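Local coordinates for protein short-chain dehydrogenase/reductase SDR (Burkholderia phymatum, PDB 5IG2) that binds NAD and probably acts as an oxidoreductase of the short-chain dehydrogenase/reductase family on CH-OH groups, at residues A99-G104 against F119-M124; N148-A153 against A166-V171; A17-A22 against L41-V46. All coordinates share one frame; numbering follows the deposited sequence.

Contact 1: residues A99-G104 against F119-M124; sequences AGVGAG and FGVNVM. With NAD (nicotinamide-adenine-dinucleotide), chain F.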
loop_
_atom_site.group_PDB
_atom_site.type_symbol
_atom_site.label_atom_id
_atom_site.label_comp_id
_atom_site.label_asym_id
_atom_site.label_seq_id
_atom_site.Cartn_x
_atom_site.Cartn_y
_atom_site.Cartn_z
ATOM N N ALA B 99 27.301 29.102 34.185
ATOM C CA ALA B 99 26.543 28.260 35.107
ATOM C C ALA B 99 25.636 29.108 35.984
ATOM O O ALA B 99 26.000 30.209 36.407
ATOM C CB ALA B 99 27.484 27.432 35.990
ATOM N N GLY B 100 24.440 28.590 36.247
ATOM C CA GLY B 100 23.508 29.295 37.104
ATOM C C GLY B 100 22.411 28.370 37.569
ATOM O O GLY B 100 22.157 27.321 36.966
ATOM N N VAL B 101 21.779 28.757 38.680
ATOM C CA VAL B 101 20.657 28.034 39.263
ATOM C C VAL B 101 19.605 29.059 39.668
ATOM O O VAL B 101 19.811 30.271 39.554
ATOM C CB VAL B 101 21.073 27.166 40.476
ATOM C CG1 VAL B 101 22.085 26.119 40.077
ATOM C CG2 VAL B 101 21.630 28.042 41.612
ATOM N N GLY B 102 18.477 28.570 40.167
ATOM C CA GLY B 102 17.423 29.468 40.606
ATOM C C GLY B 102 16.528 28.833 41.643
ATOM O O GLY B 102 16.523 27.613 41.836
ATOM N N ALA B 103 15.768 29.690 42.315
ATOM C CA ALA B 103 14.719 29.288 43.237
ATOM C C ALA B 103 13.691 30.404 43.259
ATOM O O ALA B 103 14.019 31.562 43.004
ATOM C CB ALA B 103 15.267 29.031 44.644
ATOM N N GLY B 104 12.444 30.059 43.560
ATOM C CA GLY B 104 11.371 31.034 43.529
ATOM C C GLY B 104 10.477 30.936 44.751
ATOM O O GLY B 104 10.702 30.119 45.648
ATOM N N PHE B 119 23.283 32.312 45.373
ATOM C CA PHE B 119 24.350 33.298 45.300
ATOM C C PHE B 119 25.709 32.634 45.134
ATOM O O PHE B 119 26.603 33.204 44.493
ATOM C CB PHE B 119 24.309 34.216 46.523
ATOM C CG PHE B 119 23.462 35.444 46.298
ATOM C CD1 PHE B 119 22.080 35.351 46.287
ATOM C CD2 PHE B 119 24.048 36.675 46.040
ATOM C CE1 PHE B 119 21.287 36.472 46.049
ATOM C CE2 PHE B 119 23.271 37.801 45.806
ATOM C CZ PHE B 119 21.886 37.700 45.812
ATOM N N GLY B 120 25.872 31.421 45.666
ATOM C CA GLY B 120 27.131 30.719 45.495
ATOM C C GLY B 120 27.422 30.399 44.040
ATOM O O GLY B 120 28.558 30.536 43.579
ATOM N N VAL B 121 26.405 29.974 43.295
ATOM C CA VAL B 121 26.624 29.681 41.883
ATOM C C VAL B 121 26.590 30.956 41.058
ATOM O O VAL B 121 27.521 31.245 40.293
ATOM C CB VAL B 121 25.587 28.667 41.365
ATOM C CG1 VAL B 121 25.890 28.313 39.898
ATOM C CG2 VAL B 121 25.542 27.421 42.271
ATOM N N ASN B 122 25.511 31.732 41.201
ATOM C CA ASN B 122 25.216 32.817 40.271
ATOM C C ASN B 122 26.115 34.025 40.472
ATOM O O ASN B 122 26.416 34.731 39.504
ATOM C CB ASN B 122 23.756 33.256 40.412
ATOM C CG ASN B 122 22.776 32.207 39.931
ATOM O OD1 ASN B 122 23.150 31.063 39.681
ATOM N ND2 ASN B 122 21.503 32.600 39.786
ATOM N N VAL B 123 26.539 34.295 41.704
ATOM C CA VAL B 123 27.413 35.434 41.955
ATOM C C VAL B 123 28.846 34.959 42.187
ATOM O O VAL B 123 29.763 35.354 41.458
ATOM C CB VAL B 123 26.906 36.271 43.139
ATOM C CG1 VAL B 123 27.908 37.392 43.456
ATOM C CG2 VAL B 123 25.516 36.828 42.816
ATOM N N MET B 124 29.052 34.112 43.198
ATOM C CA MET B 124 30.407 33.689 43.533
ATOM C C MET B 124 31.064 32.924 42.389
ATOM O O MET B 124 32.279 33.038 42.181
ATOM C CB MET B 124 30.390 32.853 44.810
ATOM C CG MET B 124 29.959 33.662 46.022
ATOM S SD MET B 124 30.907 35.212 46.195
ATOM C CE MET B 124 29.758 36.191 47.170
HETATM P PA NAD F . 20.756 24.759 32.264
HETATM O O1A NAD F . 20.212 24.101 33.471
HETATM O O2A NAD F . 20.341 24.077 30.951
HETATM O O5B NAD F . 22.341 24.910 32.281
HETATM C C5B NAD F . 23.023 25.416 33.444
HETATM C C4B NAD F . 24.105 24.428 33.782
HETATM O O4B NAD F . 24.847 24.906 34.926
HETATM C C3B NAD F . 23.625 23.007 34.128
HETATM O O3B NAD F . 24.243 22.032 33.297
HETATM C C2B NAD F . 24.053 22.827 35.593
HETATM O O2B NAD F . 24.459 21.494 35.883
HETATM C C1B NAD F . 25.239 23.777 35.675
HETATM N N9A NAD F . 25.579 24.198 37.028
HETATM C C8A NAD F . 24.717 24.517 38.045
HETATM N N7A NAD F . 25.306 24.747 39.193
HETATM C C5A NAD F . 26.653 24.574 38.911
HETATM C C6A NAD F . 27.807 24.663 39.710
HETATM N N6A NAD F . 27.782 24.871 41.029
HETATM N N1A NAD F . 29.003 24.474 39.109
HETATM C C2A NAD F . 29.029 24.195 37.800
HETATM N N3A NAD F . 28.005 24.059 36.949
HETATM C C4A NAD F . 26.836 24.256 37.574
HETATM O O3 NAD F . 20.282 26.275 32.224
HETATM P PN NAD F . 20.694 27.500 31.283
HETATM O O1N NAD F . 21.498 27.014 30.134
HETATM O O2N NAD F . 19.455 28.267 31.022
HETATM O O5D NAD F . 21.605 28.313 32.305
HETATM C C5D NAD F . 22.757 29.060 31.858
HETATM C C4D NAD F . 22.652 30.460 32.410
HETATM O O4D NAD F . 21.611 31.196 31.723
HETATM C C3D NAD F . 22.330 30.559 33.907
HETATM O O3D NAD F . 23.164 31.543 34.508
HETATM C C2D NAD F . 20.878 31.039 33.912
HETATM O O2D NAD F . 20.586 31.755 35.106
HETATM C C1D NAD F . 20.904 31.931 32.681
HETATM N N1N NAD F . 19.540 32.327 32.080
HETATM C C2N NAD F . 18.721 31.356 31.637
HETATM C C3N NAD F . 17.509 31.684 31.056
HETATM C C7N NAD F . 16.614 30.679 30.400
HETATM O O7N NAD F . 15.423 30.966 30.202
HETATM N N7N NAD F . 17.103 29.474 30.159
HETATM C C4N NAD F . 17.172 33.027 30.934
HETATM C C5N NAD F . 18.044 34.004 31.383
HETATM C C6N NAD F . 19.230 33.633 31.964
HETATM O O HOH W 1 28.379 31.097 37.624
#
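N122 lays its carboxamide alongside the backbone of V101 and grips that residue by both of its polar atoms. A99 and G100 close the Asn-Ala-Gly motif of classical short-chain dehydrogenases that N98 begins, and N122 on helix 112-140, next to K168, probably corresponds to the asparagine of their Asn-Ser-Tyr-Lys tetrad. V101 N donates to N122 OD1 at 2.9 Å, in the carbonyl plane and on a lone pair, with 163° at the hydrogen. N122 ND2 returns a bond of 2.9 Å to V101 O, and the acceptor lies close to the amide plane. With CG anti to its own carbonyl carbon (chi1 -68°), N122 turns the amide onto the loop, and the paired bonds fix which way round it sits. S167 OG takes a further hydrogen bond from ND2. V121 crosses V101 at about a right angle, V101 CG2 meeting V121 CB at 4.0 Å. The two valines share the adenine end of NAD: V101 CG1 reaches N7A and V121 CG2 reaches N6A, while A99 CB lies 3.5 Å from NAD N3A. G100 has no side chain between N122 and the cofactor, and its CA approaches NAD O3D at 3.5 Å. F119 packs on F119 of the second subunit. A water joins the two backbones, donating to A99 O and V121 O at 2.8 Å each.

Contact 2: residues N148-A153 against A166-V171; sequences NTASVA and ASKHAV. With NAD (nicotinamide-adenine-dinucleotide), chain F; ACT (acetate ion), chain G.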
loop_
_atom_site.group_PDB
_atom_site.type_symbol
_atom_site.label_atom_id
_atom_site.label_comp_id
_atom_site.label_asym_id
_atom_site.label_seq_id
_atom_site.Cartn_x
_atom_site.Cartn_y
_atom_site.Cartn_z
ATOM N N ASN B 148 29.747 37.174 30.942
ATOM C CA ASN B 148 28.976 36.756 32.107
ATOM C C ASN B 148 27.505 36.665 31.733
ATOM O O ASN B 148 26.938 37.622 31.191
ATOM C CB ASN B 148 29.163 37.739 33.269
ATOM C CG ASN B 148 30.588 37.772 33.771
ATOM O OD1 ASN B 148 31.344 36.807 33.596
ATOM N ND2 ASN B 148 30.969 38.881 34.397
ATOM N N THR B 149 26.884 35.522 32.028
ATOM C CA THR B 149 25.455 35.352 31.777
ATOM C C THR B 149 24.670 35.895 32.963
ATOM O O THR B 149 24.716 35.329 34.060
ATOM C CB THR B 149 25.084 33.893 31.543
ATOM O OG1 THR B 149 25.912 33.347 30.512
ATOM C CG2 THR B 149 23.606 33.812 31.130
ATOM N N ALA B 150 23.956 36.996 32.749
ATOM C CA ALA B 150 22.990 37.434 33.748
ATOM C C ALA B 150 21.618 36.930 33.304
ATOM O O ALA B 150 21.396 35.716 33.236
ATOM C CB ALA B 150 23.018 38.961 33.925
ATOM N N SER B 151 20.720 37.847 32.948
ATOM C CA SER B 151 19.339 37.530 32.600
ATOM C C SER B 151 18.603 38.844 32.443
ATOM O O SER B 151 19.087 39.865 32.937
ATOM C CB SER B 151 18.662 36.687 33.689
ATOM O OG SER B 151 17.267 36.592 33.462
ATOM N N VAL B 152 17.437 38.849 31.790
ATOM C CA VAL B 152 16.551 40.001 31.940
ATOM C C VAL B 152 16.127 40.168 33.396
ATOM O O VAL B 152 15.738 41.270 33.802
ATOM C CB VAL B 152 15.317 39.901 31.014
ATOM C CG1 VAL B 152 15.754 39.822 29.557
ATOM C CG2 VAL B 152 14.427 38.716 31.400
ATOM N N ALA B 153 16.208 39.100 34.207
ATOM C CA ALA B 153 15.971 39.227 35.646
ATOM C C ALA B 153 17.051 40.033 36.360
ATOM O O ALA B 153 16.896 40.320 37.555
ATOM C CB ALA B 153 15.876 37.852 36.304
ATOM N N ALA B 166 18.010 39.121 42.497
ATOM C CA ALA B 166 19.088 39.807 43.200
ATOM C C ALA B 166 20.446 39.327 42.711
ATOM O O ALA B 166 21.353 40.139 42.468
ATOM C CB ALA B 166 18.944 39.599 44.711
ATOM N N SER B 167 20.591 38.015 42.518
ATOM C CA SER B 167 21.873 37.489 42.056
ATOM C C SER B 167 22.195 37.996 40.654
ATOM O O SER B 167 23.352 38.302 40.344
ATOM C CB SER B 167 21.875 35.951 42.110
ATOM O OG SER B 167 21.027 35.366 41.132
ATOM N N LYS B 168 21.179 38.126 39.806
ATOM C CA LYS B 168 21.422 38.566 38.442
ATOM C C LYS B 168 21.659 40.073 38.356
ATOM O O LYS B 168 22.429 40.524 37.504
ATOM C CB LYS B 168 20.257 38.129 37.547
ATOM C CG LYS B 168 20.131 36.599 37.420
ATOM C CD LYS B 168 21.430 35.986 36.895
ATOM C CE LYS B 168 21.249 34.518 36.511
ATOM N NZ LYS B 168 22.471 33.969 35.838
ATOM N N HIS B 169 21.026 40.872 39.217
ATOM C CA HIS B 169 21.394 42.285 39.266
ATOM C C HIS B 169 22.829 42.452 39.747
ATOM O O HIS B 169 23.538 43.364 39.301
ATOM C CB HIS B 169 20.432 43.066 40.172
ATOM C CG HIS B 169 19.098 43.343 39.545
ATOM N ND1 HIS B 169 18.699 44.610 39.172
ATOM C CD2 HIS B 169 18.080 42.516 39.209
ATOM C CE1 HIS B 169 17.486 44.553 38.650
ATOM N NE2 HIS B 169 17.087 43.293 38.659
ATOM N N ALA B 170 23.271 41.577 40.654
ATOM C CA ALA B 170 24.670 41.592 41.073
ATOM C C ALA B 170 25.600 41.300 39.891
ATOM O O ALA B 170 26.616 41.988 39.709
ATOM C CB ALA B 170 24.877 40.587 42.210
ATOM N N VAL B 171 25.262 40.296 39.067
ATOM C CA VAL B 171 26.078 39.989 37.890
ATOM C C VAL B 171 26.095 41.174 36.929
ATOM O O VAL B 171 27.146 41.537 36.382
ATOM C CB VAL B 171 25.572 38.708 37.196
ATOM C CG1 VAL B 171 26.341 38.442 35.865
ATOM C CG2 VAL B 171 25.689 37.514 38.131
HETATM P PA NAD F . 20.756 24.759 32.264
HETATM O O1A NAD F . 20.212 24.101 33.471
HETATM O O2A NAD F . 20.341 24.077 30.951
HETATM O O5B NAD F . 22.341 24.910 32.281
HETATM C C5B NAD F . 23.023 25.416 33.444
HETATM C C4B NAD F . 24.105 24.428 33.782
HETATM O O4B NAD F . 24.847 24.906 34.926
HETATM C C3B NAD F . 23.625 23.007 34.128
HETATM O O3B NAD F . 24.243 22.032 33.297
HETATM C C2B NAD F . 24.053 22.827 35.593
HETATM O O2B NAD F . 24.459 21.494 35.883
HETATM C C1B NAD F . 25.239 23.777 35.675
HETATM N N9A NAD F . 25.579 24.198 37.028
HETATM C C8A NAD F . 24.717 24.517 38.045
HETATM N N7A NAD F . 25.306 24.747 39.193
HETATM C C5A NAD F . 26.653 24.574 38.911
HETATM C C6A NAD F . 27.807 24.663 39.710
HETATM N N6A NAD F . 27.782 24.871 41.029
HETATM N N1A NAD F . 29.003 24.474 39.109
HETATM C C2A NAD F . 29.029 24.195 37.800
HETATM N N3A NAD F . 28.005 24.059 36.949
HETATM C C4A NAD F . 26.836 24.256 37.574
HETATM O O3 NAD F . 20.282 26.275 32.224
HETATM P PN NAD F . 20.694 27.500 31.283
HETATM O O1N NAD F . 21.498 27.014 30.134
HETATM O O2N NAD F . 19.455 28.267 31.022
HETATM O O5D NAD F . 21.605 28.313 32.305
HETATM C C5D NAD F . 22.757 29.060 31.858
HETATM C C4D NAD F . 22.652 30.460 32.410
HETATM O O4D NAD F . 21.611 31.196 31.723
HETATM C C3D NAD F . 22.330 30.559 33.907
HETATM O O3D NAD F . 23.164 31.543 34.508
HETATM C C2D NAD F . 20.878 31.039 33.912
HETATM O O2D NAD F . 20.586 31.755 35.106
HETATM C C1D NAD F . 20.904 31.931 32.681
HETATM N N1N NAD F . 19.540 32.327 32.080
HETATM C C2N NAD F . 18.721 31.356 31.637
HETATM C C3N NAD F . 17.509 31.684 31.056
HETATM C C7N NAD F . 16.614 30.679 30.400
HETATM O O7N NAD F . 15.423 30.966 30.202
HETATM N N7N NAD F . 17.103 29.474 30.159
HETATM C C4N NAD F . 17.172 33.027 30.934
HETATM C C5N NAD F . 18.044 34.004 31.383
HETATM C C6N NAD F . 19.230 33.633 31.964
HETATM C C ACT G . 15.276 33.736 33.597
HETATM O O ACT G . 14.412 34.532 33.151
HETATM O OXT ACT G . 16.396 34.228 33.867
HETATM C CH3 ACT G . 15.007 32.270 33.789
#
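K168 leaves its helix with CG anti to the carbonyl carbon, bends at chi2 (-57°) and then runs extended, a path that carries NZ past S151 and A150 to the end of strand 144-149. S151 swings OG opposite its backbone N (chi1 169°), toward the nicotinamide. The lysine's aliphatic part slides along the loop, CG 4.0 Å from S151 CB, before NZ donates to T149 O at 3.2 Å from above the carbonyl plane; a weak bond goes to A150 O. NZ also holds both hydroxyls of the nicotinamide ribose, NAD O3D at 2.9 Å and NAD O2D at 3.0 Å. It thus faces four oxygens, all on one side of it. This is consistent with the Ser-Tyr-Lys arrangement of the classical SDR active site, set on a Rossmann fold, with S151 and K168 probably matching the family's catalytic serine and lysine and Y164 its tyrosine. S151 OG donates to ACT OXT at 2.6 Å, and Y164 OH also bonds this acetate, probably from the crystallisation liquor. The same OG accepts from A153 N at 2.8 Å, closing an ST turn. Farther from the cofactor, V171 CG1 fits against N148 CB and A150 CB, 3.9 Å from each. A153 O sits at the edge of the H169 ring, near its plane, 3.0 Å from CD2, while H169 NE2 bonds L156 O.

Contact 3: residues A17-A22 against L41-V46; sequences AVITGA and LVLADV. With NAD (nicotinamide-adenine-dinucleotide), chain F.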
loop_
_atom_site.group_PDB
_atom_site.type_symbol
_atom_site.label_atom_id
_atom_site.label_comp_id
_atom_site.label_asym_id
_atom_site.label_seq_id
_atom_site.Cartn_x
_atom_site.Cartn_y
_atom_site.Cartn_z
ATOM N N ALA B 17 38.427 28.595 24.496
ATOM C CA ALA B 17 37.238 29.001 25.237
ATOM C C ALA B 17 37.053 28.107 26.458
ATOM O O ALA B 17 37.161 26.880 26.359
ATOM C CB ALA B 17 35.991 28.944 24.354
ATOM N N VAL B 18 36.800 28.728 27.606
ATOM C CA VAL B 18 36.407 28.043 28.833
ATOM C C VAL B 18 34.943 28.369 29.072
ATOM O O VAL B 18 34.569 29.550 29.124
ATOM C CB VAL B 18 37.266 28.485 30.033
ATOM C CG1 VAL B 18 36.749 27.860 31.339
ATOM C CG2 VAL B 18 38.731 28.142 29.803
ATOM N N ILE B 19 34.115 27.335 29.220
ATOM C CA ILE B 19 32.674 27.510 29.354
ATOM C C ILE B 19 32.204 26.765 30.592
ATOM O O ILE B 19 32.406 25.548 30.699
ATOM C CB ILE B 19 31.912 27.005 28.120
ATOM C CG1 ILE B 19 32.387 27.723 26.858
ATOM C CG2 ILE B 19 30.410 27.170 28.325
ATOM C CD1 ILE B 19 32.123 26.919 25.592
ATOM N N THR B 20 31.564 27.483 31.514
ATOM C CA THR B 20 30.925 26.849 32.658
ATOM C C THR B 20 29.448 26.608 32.355
ATOM O O THR B 20 28.843 27.294 31.520
ATOM C CB THR B 20 31.106 27.690 33.931
ATOM O OG1 THR B 20 30.204 28.802 33.938
ATOM C CG2 THR B 20 32.527 28.216 34.000
ATOM N N GLY B 21 28.871 25.611 33.025
ATOM C CA GLY B 21 27.528 25.188 32.685
ATOM C C GLY B 21 27.434 24.546 31.315
ATOM O O GLY B 21 26.370 24.588 30.682
ATOM N N ALA B 22 28.531 23.955 30.841
ATOM C CA ALA B 22 28.629 23.442 29.481
ATOM C C ALA B 22 27.858 22.144 29.258
ATOM O O ALA B 22 27.758 21.698 28.109
ATOM C CB ALA B 22 30.100 23.241 29.120
ATOM N N LEU B 41 38.259 23.818 23.331
ATOM C CA LEU B 41 37.199 23.937 24.331
ATOM C C LEU B 41 37.618 23.328 25.659
ATOM O O LEU B 41 38.091 22.185 25.701
ATOM C CB LEU B 41 35.902 23.266 23.865
ATOM C CG LEU B 41 35.327 23.789 22.550
ATOM C CD1 LEU B 41 34.117 22.964 22.150
ATOM C CD2 LEU B 41 34.973 25.277 22.665
ATOM N N VAL B 42 37.420 24.091 26.737
ATOM C CA VAL B 42 37.528 23.605 28.112
ATOM C C VAL B 42 36.141 23.738 28.730
ATOM O O VAL B 42 35.685 24.853 29.007
ATOM C CB VAL B 42 38.583 24.380 28.915
ATOM C CG1 VAL B 42 38.683 23.846 30.340
ATOM C CG2 VAL B 42 39.939 24.307 28.208
ATOM N N LEU B 43 35.455 22.615 28.923
ATOM C CA LEU B 43 34.052 22.617 29.322
ATOM C C LEU B 43 33.918 22.166 30.771
ATOM O O LEU B 43 34.510 21.159 31.169
ATOM C CB LEU B 43 33.230 21.717 28.400
ATOM C CG LEU B 43 33.357 22.022 26.898
ATOM C CD1 LEU B 43 32.392 21.177 26.080
ATOM C CD2 LEU B 43 33.136 23.503 26.622
ATOM N N ALA B 44 33.135 22.910 31.553
ATOM C CA ALA B 44 33.030 22.698 32.990
ATOM C C ALA B 44 31.571 22.632 33.420
ATOM O O ALA B 44 30.733 23.400 32.938
ATOM C CB ALA B 44 33.743 23.813 33.766
ATOM N N ASP B 45 31.281 21.730 34.351
ATOM C CA ASP B 45 29.932 21.554 34.868
ATOM C C ASP B 45 30.023 20.654 36.091
ATOM O O ASP B 45 30.980 19.896 36.239
ATOM C CB ASP B 45 28.999 20.946 33.805
ATOM C CG ASP B 45 27.535 21.361 33.992
ATOM O OD1 ASP B 45 26.947 21.035 35.050
ATOM O OD2 ASP B 45 26.967 21.999 33.067
ATOM N N VAL B 46 29.043 20.770 36.979
ATOM C CA VAL B 46 28.961 19.864 38.120
ATOM C C VAL B 46 28.138 18.618 37.790
ATOM O O VAL B 46 28.207 17.619 38.523
ATOM C CB VAL B 46 28.393 20.620 39.333
ATOM C CG1 VAL B 46 26.897 20.876 39.158
ATOM C CG2 VAL B 46 28.709 19.880 40.614
HETATM P PA NAD F . 20.756 24.759 32.264
HETATM O O1A NAD F . 20.212 24.101 33.471
HETATM O O2A NAD F . 20.341 24.077 30.951
HETATM O O5B NAD F . 22.341 24.910 32.281
HETATM C C5B NAD F . 23.023 25.416 33.444
HETATM C C4B NAD F . 24.105 24.428 33.782
HETATM O O4B NAD F . 24.847 24.906 34.926
HETATM C C3B NAD F . 23.625 23.007 34.128
HETATM O O3B NAD F . 24.243 22.032 33.297
HETATM C C2B NAD F . 24.053 22.827 35.593
HETATM O O2B NAD F . 24.459 21.494 35.883
HETATM C C1B NAD F . 25.239 23.777 35.675
HETATM N N9A NAD F . 25.579 24.198 37.028
HETATM C C8A NAD F . 24.717 24.517 38.045
HETATM N N7A NAD F . 25.306 24.747 39.193
HETATM C C5A NAD F . 26.653 24.574 38.911
HETATM C C6A NAD F . 27.807 24.663 39.710
HETATM N N6A NAD F . 27.782 24.871 41.029
HETATM N N1A NAD F . 29.003 24.474 39.109
HETATM C C2A NAD F . 29.029 24.195 37.800
HETATM N N3A NAD F . 28.005 24.059 36.949
HETATM C C4A NAD F . 26.836 24.256 37.574
HETATM O O3 NAD F . 20.282 26.275 32.224
HETATM P PN NAD F . 20.694 27.500 31.283
HETATM O O1N NAD F . 21.498 27.014 30.134
HETATM O O2N NAD F . 19.455 28.267 31.022
HETATM O O5D NAD F . 21.605 28.313 32.305
HETATM C C5D NAD F . 22.757 29.060 31.858
HETATM C C4D NAD F . 22.652 30.460 32.410
HETATM O O4D NAD F . 21.611 31.196 31.723
HETATM C C3D NAD F . 22.330 30.559 33.907
HETATM O O3D NAD F . 23.164 31.543 34.508
HETATM C C2D NAD F . 20.878 31.039 33.912
HETATM O O2D NAD F . 20.586 31.755 35.106
HETATM C C1D NAD F . 20.904 31.931 32.681
HETATM N N1N NAD F . 19.540 32.327 32.080
HETATM C C2N NAD F . 18.721 31.356 31.637
HETATM C C3N NAD F . 17.509 31.684 31.056
HETATM C C7N NAD F . 16.614 30.679 30.400
HETATM O O7N NAD F . 15.423 30.966 30.202
HETATM N N7N NAD F . 17.103 29.474 30.159
HETATM C C4N NAD F . 17.172 33.027 30.934
HETATM C C5N NAD F . 18.044 34.004 31.383
HETATM C C6N NAD F . 19.230 33.633 31.964
#
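I19 and L43 run abreast off the same face, I19 CD1 touching L43 CD2 at 3.7 Å, and together they make a bump on two neighbouring parallel strands. A22, just past the end of its strand, fills the hollow beside this pair: its methyl presses on L43 CB at 3.6 Å and also lies near L43 CD2. At the other end the small A17 gives a dip into which L41 CD2 leans. On the opposite face V18 and V42 form a matching ridge, V18 CG2 on V42 CB at 3.9 Å, and A44 and T20 follow it with lower relief. Between the faces the backbones are stitched by V42 N to A17 O (2.8 Å), I19 N to V42 O and A44 N to I19 O. A22 N adds a bond to A44 O, with the donor tilted from the carbonyl plane. This is the first beta-alpha-beta unit of the Rossmann fold, the cofactor binding past its strand ends: G21 begins the glycine-rich turn, and D45 receives the adenine ribose. CG of D45 stands anti to its backbone N (chi1 -151°), letting the carboxylate take NAD O2B on OD1 and NAD O3B on OD2, each at 2.7 Å, a pairing characteristic of NAD-preferring members. G23 N bonds OD2 and D47 N bonds OD1, giving each oxygen a backbone N-H besides its ribose hydroxyl. Helix 25-36 covers the I19 and L43 face through F30 and A31, L81 of helix 75-89 packs on V18, V42 and A44, and strands 94-97 and 65-69 flank the pair.

How the contacts relate
Along the chain the order is contact 3, contact 1, contact 2, all within one Rossmann-type domain and all touching the same NAD. Contact 3 pairs strands 16-20 and 40-45 of the parallel sheet; contact 2 joins strand 144-149 of that sheet to helix 162-185, the two centres about 19 Å apart. The centre of contact 1 lies about 9 Å from that of contact 2 and about 16 Å from that of contact 3. It touches contact 2 through helix-to-helix packing, and contact 3 where A99 N hydrogen-bonds T20 OG1. NAD runs past all three, its adenosine between contacts 3 and 1 and its nicotinamide end at contact 2. Contacts 1 and 2 also reach the second subunit, through helices 112-140 and 162-185.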